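Local structure of hypothetical aldose 1-epimerase (Klebsiella pneumoniae subsp. pneumoniae MGH 78578, 3TY1) at residues L219-I232 / L243-D255. The protein is of unknown function but has the supersandwich fold of the galactose mutarotase-like proteins and may bind carbohydrate. Numbering follows the deposited sequence.
Sequences LEEGARFLAPISSI and LKTWQTYQGPTKD
In this beta supersandwich, residues Q247-Y249 of the loop L243-D255 pair with G222-F225, at the start of strand 224-229, the outermost strand of a large antiparallel sheet within this chain; V278 and A276 bond the strand's other side. One beta bridge, R224 with T248, joins the two segments. Y249 N donates to A223 O (2.8 Å) and F225 N to Q247 O (2.7 Å). In the second bond the donor comes from above the carbonyl plane, 38° out of it, and not on a lone pair. Next to the bridge, the type II turn E220-A223 gives G222 N to Y249 O at 166°. G222 sits at positive phi, which suits glycine at this turn position.

Two aromatic side chains of the loop point inward. Y249 carries L219 CD1 over one face, 3.6 Å from the ring centroid, a CH-pi contact. The R224 backbone lies at the ring's edge. Y249 OH comes near F225 CB and is hydrogen-bonded to T313 OG1, and K302 makes a cation-pi contact with the ring. The W246 chi1 of 65° sets the indole between its own backbone N and carbonyl carbon. I232, beyond the corner at S230 where the chain passes into another sheet, covers one face with CD1, offset toward the rim, and with CG2 in a CH-pi contact. In the conformer given, I229 CD1 lies over the same face. Q247 CG lies over the opposite face. F225 meets the indole edge to edge, CD2 to CZ3 at 3.7 Å, and the two side chains cross at about a right angle. L243 CD1 packs beside I232 CG1.

One water donates to F225 O (2.7 Å). Beyond the G222 bond, another accepts from G251 N and donates to E221 OE1, both at 2.8 Å.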
ATOM      1  N   LEU A 219      33.244   8.620   8.504  1.00 34.28           N
ATOM      2  CA  LEU A 219      33.725   7.381   7.901  1.00 32.32           C
ATOM      3  C   LEU A 219      34.627   7.744   6.739  1.00 33.01           C
ATOM      4  O   LEU A 219      34.321   8.646   5.969  1.00 34.78           O
ATOM      5  CB  LEU A 219      32.570   6.485   7.427  1.00 31.12           C
ATOM      6  CG  LEU A 219      32.934   5.091   6.965  1.00 32.71           C
ATOM      7  CD1 LEU A 219      33.507   4.261   8.102  1.00 33.42           C
ATOM      8  CD2 LEU A 219      31.663   4.414   6.386  1.00 29.68           C
ATOM      9  N   GLU A 220      35.762   7.066   6.688  1.00 32.98           N
ATOM     10  CA  GLU A 220      36.797   7.215   5.677  1.00 34.00           C
ATOM     11  C   GLU A 220      37.804   6.091   5.911  1.00 36.53           C
ATOM     12  O   GLU A 220      37.731   5.381   6.919  1.00 35.57           O
ATOM     13  CB  GLU A 220      37.505   8.567   5.802  1.00 35.95           C
ATOM     14  CG  GLU A 220      38.176   8.821   7.177  1.00 33.78           C
ATOM     15  CD  GLU A 220      38.797  10.192   7.313  1.00 41.69           C
ATOM     16  OE1 GLU A 220      38.582  11.040   6.436  1.00 46.58           O
ATOM     17  OE2 GLU A 220      39.512  10.416   8.319  1.00 45.24           O
ATOM     18  N   GLU A 221      38.692   5.904   4.950  1.00 37.36           N
ATOM     19  CA  GLU A 221      39.838   5.009   5.103  1.00 38.65           C
ATOM     20  C   GLU A 221      40.611   5.409   6.365  1.00 38.32           C
ATOM     21  O   GLU A 221      40.968   6.577   6.532  1.00 38.14           O
ATOM     22  CB  GLU A 221      40.776   5.133   3.897  1.00 38.59           C
ATOM     23  CG  GLU A 221      41.878   4.105   3.887  1.00 49.01           C
ATOM     24  CD  GLU A 221      42.660   4.120   2.589  1.00 62.07           C
ATOM     25  OE1 GLU A 221      42.065   3.928   1.500  1.00 75.62           O
ATOM     26  OE2 GLU A 221      43.876   4.309   2.653  1.00 69.64           O
ATOM     27  N   GLY A 222      40.856   4.443   7.243  1.00 37.19           N
ATOM     28  CA  GLY A 222      41.621   4.688   8.462  1.00 39.87           C
ATOM     29  C   GLY A 222      40.753   5.169   9.616  1.00 38.81           C
ATOM     30  O   GLY A 222      41.256   5.401  10.710  1.00 37.40           O
ATOM     31  N   ALA A 223      39.451   5.309   9.395  1.00 32.14           N
ATOM     32  CA  ALA A 223      38.529   5.593  10.506  1.00 31.35           C
ATOM     33  C   ALA A 223      38.540   4.365  11.374  1.00 33.96           C
ATOM     34  O   ALA A 223      38.901   3.265  10.909  1.00 35.89           O
ATOM     35  CB  ALA A 223      37.079   5.847   9.991  1.00 27.61           C
ATOM     36  N   ARG A 224      38.091   4.538  12.609  1.00 36.34           N
ATOM     37  CA  ARG A 224      38.170   3.491  13.608  1.00 37.23           C
ATOM     38  C   ARG A 224      36.842   3.308  14.320  1.00 36.27           C
ATOM     39  O   ARG A 224      36.084   4.274  14.490  1.00 34.68           O
ATOM     40  CB  ARG A 224      39.287   3.815  14.638  1.00 39.11           C
ATOM     41  CG  ARG A 224      40.681   3.746  14.045  1.00 41.10           C
ATOM     42  CD  ARG A 224      41.784   3.946  15.044  1.00 43.71           C
ATOM     43  NE  ARG A 224      41.675   5.244  15.694  1.00 40.74           N
ATOM     44  CZ  ARG A 224      41.607   5.482  17.008  1.00 48.06           C
ATOM     45  NH1 ARG A 224      41.654   4.507  17.914  1.00 44.61           N
ATOM     46  NH2 ARG A 224      41.516   6.738  17.425  1.00 48.56           N
ATOM     47  N   PHE A 225      36.563   2.063  14.698  1.00 34.35           N
ATOM     48  CA  PHE A 225      35.421   1.725  15.525  1.00 36.09           C
ATOM     49  C   PHE A 225      35.965   1.465  16.909  1.00 37.11           C
ATOM     50  O   PHE A 225      36.876   0.644  17.076  1.00 35.60           O
ATOM     51  CB  PHE A 225      34.656   0.499  15.027  1.00 35.00           C
ATOM     52  CG  PHE A 225      33.570   0.068  15.955  1.00 34.22           C
ATOM     53  CD1 PHE A 225      32.452   0.853  16.142  1.00 38.97           C
ATOM     54  CD2 PHE A 225      33.682  -1.102  16.683  1.00 36.51           C
ATOM     55  CE1 PHE A 225      31.443   0.453  17.037  1.00 33.22           C
ATOM     56  CE2 PHE A 225      32.669  -1.500  17.567  1.00 33.92           C
ATOM     57  CZ  PHE A 225      31.564  -0.725  17.731  1.00 37.99           C
ATOM     58  N   LEU A 226      35.405   2.159  17.899  1.00 36.07           N
ATOM     59  CA  LEU A 226      35.855   2.057  19.285  1.00 36.59           C
ATOM     60  C   LEU A 226      34.733   1.472  20.139  1.00 36.96           C
ATOM     61  O   LEU A 226      33.601   1.918  20.084  1.00 33.40           O
ATOM     62  CB  LEU A 226      36.231   3.445  19.830  1.00 37.44           C
ATOM     63  CG  LEU A 226      37.108   4.367  18.973  1.00 37.50           C
ATOM     64  CD1 LEU A 226      37.280   5.758  19.579  1.00 43.87           C
ATOM     65  CD2 LEU A 226      38.440   3.696  18.644  1.00 39.34           C
ATOM     66  N   ALA A 227      35.044   0.484  20.970  1.00 36.70           N
ATOM     67  CA  ALA A 227      34.055  -0.042  21.922  1.00 36.59           C
ATOM     68  C   ALA A 227      34.753  -0.941  22.925  1.00 38.97           C
ATOM     69  O   ALA A 227      35.742  -1.554  22.545  1.00 38.65           O
ATOM     70  CB  ALA A 227      32.987  -0.850  21.179  1.00 35.44           C
ATOM     71  N   PRO A 228      34.262  -1.000  24.182  1.00 40.34           N
ATOM     72  CA  PRO A 228      34.763  -1.903  25.207  1.00 42.52           C
ATOM     73  C   PRO A 228      34.005  -3.210  25.025  1.00 42.22           C
ATOM     74  O   PRO A 228      32.780  -3.215  25.114  1.00 43.51           O
ATOM     75  CB  PRO A 228      34.401  -1.210  26.516  1.00 43.48           C
ATOM     76  CG  PRO A 228      33.282  -0.381  26.244  1.00 38.70           C
ATOM     77  CD  PRO A 228      33.158  -0.197  24.726  1.00 38.37           C
ATOM     78  N   ILE A 229      34.735  -4.292  24.759  1.00 41.40           N
ATOM     79  CA  ILE A 229      34.084  -5.547  24.410  0.50 42.74           C
ATOM     80  C   ILE A 229      34.747  -6.770  25.031  1.00 45.27           C
ATOM     81  O   ILE A 229      35.964  -6.817  25.234  1.00 50.36           O
ATOM     82  CB  ILE A 229      33.918  -5.733  22.852  0.50 42.99           C
ATOM     83  CG1 ILE A 229      35.244  -6.032  22.138  0.50 41.88           C
ATOM     84  CG2 ILE A 229      33.235  -4.514  22.211  0.50 35.35           C
ATOM     85  CD1 ILE A 229      35.038  -6.456  20.697  0.50 41.84           C
ATOM     86  N   SER A 230      33.897  -7.739  25.357  1.00 46.32           N
ATOM     87  CA  SER A 230      34.389  -9.026  25.864  0.50 49.47           C
ATOM     88  C   SER A 230      34.627  -9.981  24.695  1.00 50.39           C
ATOM     89  O   SER A 230      35.633 -10.707  24.700  1.00 49.60           O
ATOM     90  CB  SER A 230      33.472  -9.638  26.929  0.50 50.66           C
ATOM     91  OG  SER A 230      32.179  -9.859  26.424  0.50 41.43           O
ATOM     92  N   SER A 231      33.752  -9.984  23.688  1.00 47.96           N
ATOM     93  CA  SER A 231      33.981 -10.840  22.518  1.00 49.45           C
ATOM     94  C   SER A 231      33.430 -10.265  21.242  1.00 44.60           C
ATOM     95  O   SER A 231      32.562  -9.401  21.262  1.00 45.76           O
ATOM     96  CB  SER A 231      33.438 -12.255  22.753  1.00 50.69           C
ATOM     97  OG  SER A 231      32.036 -12.220  22.874  1.00 60.77           O
ATOM     98  N   ILE A 232      34.000 -10.702  20.129  1.00 43.70           N
ATOM     99  CA  ILE A 232      33.528 -10.298  18.792  1.00 42.31           C
ATOM    100  C   ILE A 232      33.733 -11.468  17.853  1.00 43.87           C
ATOM    101  O   ILE A 232      34.787 -12.161  17.911  1.00 42.30           O
ATOM    102  CB  ILE A 232      34.240  -9.020  18.279  1.00 38.95           C
ATOM    103  CG1 ILE A 232      33.784  -8.632  16.860  1.00 41.77           C
ATOM    104  CG2 ILE A 232      35.764  -9.169  18.294  1.00 41.56           C
ATOM    105  CD1 ILE A 232      34.139  -7.203  16.541  1.00 38.95           C
ATOM    106  N   LEU A 243      37.838  -9.933  10.619  1.00 45.70           N
ATOM    107  CA  LEU A 243      37.800  -9.980  12.082  1.00 46.46           C
ATOM    108  C   LEU A 243      39.044  -9.367  12.722  1.00 49.38           C
ATOM    109  O   LEU A 243      38.924  -8.532  13.609  1.00 44.29           O
ATOM    110  CB  LEU A 243      37.595 -11.411  12.567  1.00 48.69           C
ATOM    111  CG  LEU A 243      37.449 -11.627  14.076  1.00 51.15           C
ATOM    112  CD1 LEU A 243      36.185 -10.964  14.603  1.00 46.71           C
ATOM    113  CD2 LEU A 243      37.471 -13.143  14.354  1.00 47.16           C
ATOM    114  N   LYS A 244      40.235  -9.743  12.257  1.00 52.89           N
ATOM    115  CA  LYS A 244      41.481  -9.197  12.845  1.00 54.16           C
ATOM    116  C   LYS A 244      41.518  -7.649  12.760  1.00 54.02           C
ATOM    117  O   LYS A 244      42.023  -7.012  13.680  1.00 53.30           O
ATOM    118  CB  LYS A 244      42.739  -9.828  12.231  1.00 56.40           C
ATOM    119  N   THR A 245      40.936  -7.047  11.709  1.00 49.55           N
ATOM    120  CA  THR A 245      40.954  -5.577  11.559  1.00 47.29           C
ATOM    121  C   THR A 245      39.576  -4.956  11.848  1.00 46.11           C
ATOM    122  O   THR A 245      39.195  -3.923  11.254  1.00 43.85           O
ATOM    123  CB  THR A 245      41.470  -5.155  10.146  1.00 47.12           C
ATOM    124  OG1 THR A 245      40.577  -5.658   9.141  1.00 46.32           O
ATOM    125  CG2 THR A 245      42.878  -5.686   9.893  1.00 52.84           C
ATOM    126  N   TRP A 246      38.839  -5.555  12.788  1.00 45.83           N
ATOM    127  CA  TRP A 246      37.503  -5.058  13.144  1.00 42.83           C
ATOM    128  C   TRP A 246      37.473  -3.597  13.535  1.00 40.68           C
ATOM    129  O   TRP A 246      36.504  -2.920  13.238  1.00 40.74           O
ATOM    130  CB  TRP A 246      36.834  -5.912  14.239  1.00 46.15           C
ATOM    131  CG  TRP A 246      37.505  -5.908  15.603  1.00 45.24           C
ATOM    132  CD1 TRP A 246      38.494  -6.758  16.045  1.00 49.73           C
ATOM    133  CD2 TRP A 246      37.214  -5.037  16.697  1.00 46.80           C
ATOM    134  NE1 TRP A 246      38.847  -6.450  17.324  1.00 45.16           N
ATOM    135  CE2 TRP A 246      38.075  -5.407  17.765  1.00 46.03           C
ATOM    136  CE3 TRP A 246      36.332  -3.951  16.877  1.00 46.51           C
ATOM    137  CZ2 TRP A 246      38.079  -4.739  19.000  1.00 47.71           C
ATOM    138  CZ3 TRP A 246      36.319  -3.297  18.117  1.00 48.94           C
ATOM    139  CH2 TRP A 246      37.192  -3.694  19.162  1.00 50.27           C
ATOM    140  N   GLN A 247      38.545  -3.103  14.158  1.00 39.52           N
ATOM    141  CA  GLN A 247      38.590  -1.735  14.652  1.00 42.27           C
ATOM    142  C   GLN A 247      38.806  -0.675  13.561  1.00 41.99           C
ATOM    143  O   GLN A 247      38.645   0.493  13.857  1.00 41.71           O
ATOM    144  CB  GLN A 247      39.716  -1.555  15.680  1.00 45.98           C
ATOM    145  CG  GLN A 247      39.605  -2.451  16.924  1.00 54.98           C
ATOM    146  CD  GLN A 247      40.865  -2.455  17.809  1.00 67.48           C
ATOM    147  OE1 GLN A 247      41.854  -3.155  17.523  1.00 66.74           O
ATOM    148  NE2 GLN A 247      40.810  -1.714  18.909  1.00 47.78           N
ATOM    149  N   THR A 248      39.209  -1.066  12.350  1.00 39.79           N
ATOM    150  CA  THR A 248      39.656  -0.117  11.330  1.00 39.90           C
ATOM    151  C   THR A 248      38.813  -0.267  10.080  1.00 38.52           C
ATOM    152  O   THR A 248      38.477  -1.376   9.676  1.00 41.18           O
ATOM    153  CB  THR A 248      41.159  -0.316  11.025  1.00 43.38           C
ATOM    154  OG1 THR A 248      41.901  -0.157  12.252  1.00 44.93           O
ATOM    155  CG2 THR A 248      41.671   0.699  10.016  1.00 45.05           C
ATOM    156  N   TYR A 249      38.455   0.865   9.479  1.00 36.30           N
ATOM    157  CA  TYR A 249      37.650   0.878   8.255  1.00 35.71           C
ATOM    158  C   TYR A 249      38.514   1.092   7.014  1.00 36.74           C
ATOM    159  O   TYR A 249      39.491   1.855   7.036  1.00 39.44           O
ATOM    160  CB  TYR A 249      36.572   1.984   8.318  1.00 33.50           C
ATOM    161  CG  TYR A 249      35.497   1.791   9.360  1.00 33.99           C
ATOM    162  CD1 TYR A 249      34.351   1.037   9.091  1.00 30.20           C
ATOM    163  CD2 TYR A 249      35.595   2.391  10.606  1.00 34.00           C
ATOM    164  CE1 TYR A 249      33.373   0.851  10.041  1.00 32.21           C
ATOM    165  CE2 TYR A 249      34.572   2.256  11.562  1.00 35.34           C
ATOM    166  CZ  TYR A 249      33.470   1.479  11.275  1.00 33.26           C
ATOM    167  OH  TYR A 249      32.475   1.333  12.210  1.00 32.94           O
ATOM    168  N   GLN A 250      38.127   0.421   5.928  1.00 41.42           N
ATOM    169  CA  GLN A 250      38.678   0.652   4.599  1.00 40.00           C
ATOM    170  C   GLN A 250      37.994   1.881   3.969  1.00 36.66           C
ATOM    171  O   GLN A 250      36.956   2.344   4.434  1.00 36.21           O
ATOM    172  CB  GLN A 250      38.406  -0.557   3.690  1.00 43.20           C
ATOM    173  CG  GLN A 250      39.075  -1.866   4.137  1.00 50.32           C
ATOM    174  CD  GLN A 250      38.745  -3.063   3.230  1.00 53.31           C
ATOM    175  OE1 GLN A 250      38.359  -2.912   2.071  1.00 65.13           O
ATOM    176  NE2 GLN A 250      38.900  -4.251   3.767  1.00 62.23           N
ATOM    177  N   GLY A 251      38.605   2.383   2.893  1.00 38.88           N
ATOM    178  CA  GLY A 251      38.019   3.422   2.059  1.00 39.68           C
ATOM    179  C   GLY A 251      36.904   2.755   1.239  1.00 38.55           C
ATOM    180  O   GLY A 251      36.705   1.529   1.341  1.00 37.61           O
ATOM    181  N   PRO A 252      36.183   3.545   0.414  1.00 37.62           N
ATOM    182  CA  PRO A 252      35.115   2.980  -0.434  1.00 37.17           C
ATOM    183  C   PRO A 252      35.664   1.914  -1.372  1.00 40.44           C
ATOM    184  O   PRO A 252      36.580   2.194  -2.127  1.00 42.37           O
ATOM    185  CB  PRO A 252      34.607   4.194  -1.208  1.00 37.37           C
ATOM    186  CG  PRO A 252      34.966   5.379  -0.337  1.00 37.70           C
ATOM    187  CD  PRO A 252      36.249   5.019   0.317  1.00 34.71           C
ATOM    188  N   THR A 253      35.170   0.685  -1.245  1.00 40.57           N
ATOM    189  CA  THR A 253      35.758  -0.462  -1.925  1.00 41.67           C
ATOM    190  C   THR A 253      34.753  -1.183  -2.816  1.00 39.67           C
ATOM    191  O   THR A 253      33.750  -1.684  -2.349  1.00 37.43           O
ATOM    192  CB  THR A 253      36.342  -1.437  -0.888  1.00 41.34           C
ATOM    193  OG1 THR A 253      37.175  -0.711   0.019  1.00 44.96           O
ATOM    194  CG2 THR A 253      37.138  -2.561  -1.552  1.00 37.76           C
ATOM    195  N   LYS A 254      35.029  -1.230  -4.114  1.00 41.88           N
ATOM    196  CA  LYS A 254      34.129  -1.910  -5.057  1.00 41.11           C
ATOM    197  C   LYS A 254      34.088  -3.404  -4.700  1.00 39.07           C
ATOM    198  O   LYS A 254      35.110  -3.962  -4.336  1.00 40.66           O
ATOM    199  CB  LYS A 254      34.658  -1.709  -6.487  1.00 46.33           C
ATOM    200  CG  LYS A 254      33.852  -2.369  -7.601  1.00 56.31           C
ATOM    201  CD  LYS A 254      34.403  -1.947  -8.978  1.00 70.90           C
ATOM    202  CE  LYS A 254      33.621  -2.585 -10.124  1.00 76.54           C
ATOM    203  NZ  LYS A 254      32.214  -2.060 -10.192  1.00 80.49           N
ATOM    204  N   ASP A 255      32.920  -4.031  -4.804  1.00 37.74           N
ATOM    205  CA  ASP A 255      32.715  -5.472  -4.547  1.00 41.60           C
ATOM    206  C   ASP A 255      32.855  -5.916  -3.106  1.00 43.48           C
ATOM    207  O   ASP A 255      32.948  -7.121  -2.829  1.00 44.78           O
ATOM    208  CB  ASP A 255      33.628  -6.354  -5.435  1.00 43.45           C
ATOM    209  CG  ASP A 255      33.396  -6.110  -6.923  1.00 46.52           C
ATOM    210  OD1 ASP A 255      32.222  -5.997  -7.338  1.00 45.26           O
ATOM    211  OD2 ASP A 255      34.391  -6.042  -7.663  1.00 56.74           O
TER
HETATM  212  O   HOH W   1      40.935   1.417   1.785  1.00 45.97           O
HETATM  213  O   HOH W   2      38.937   0.000  18.756  1.00 49.95           O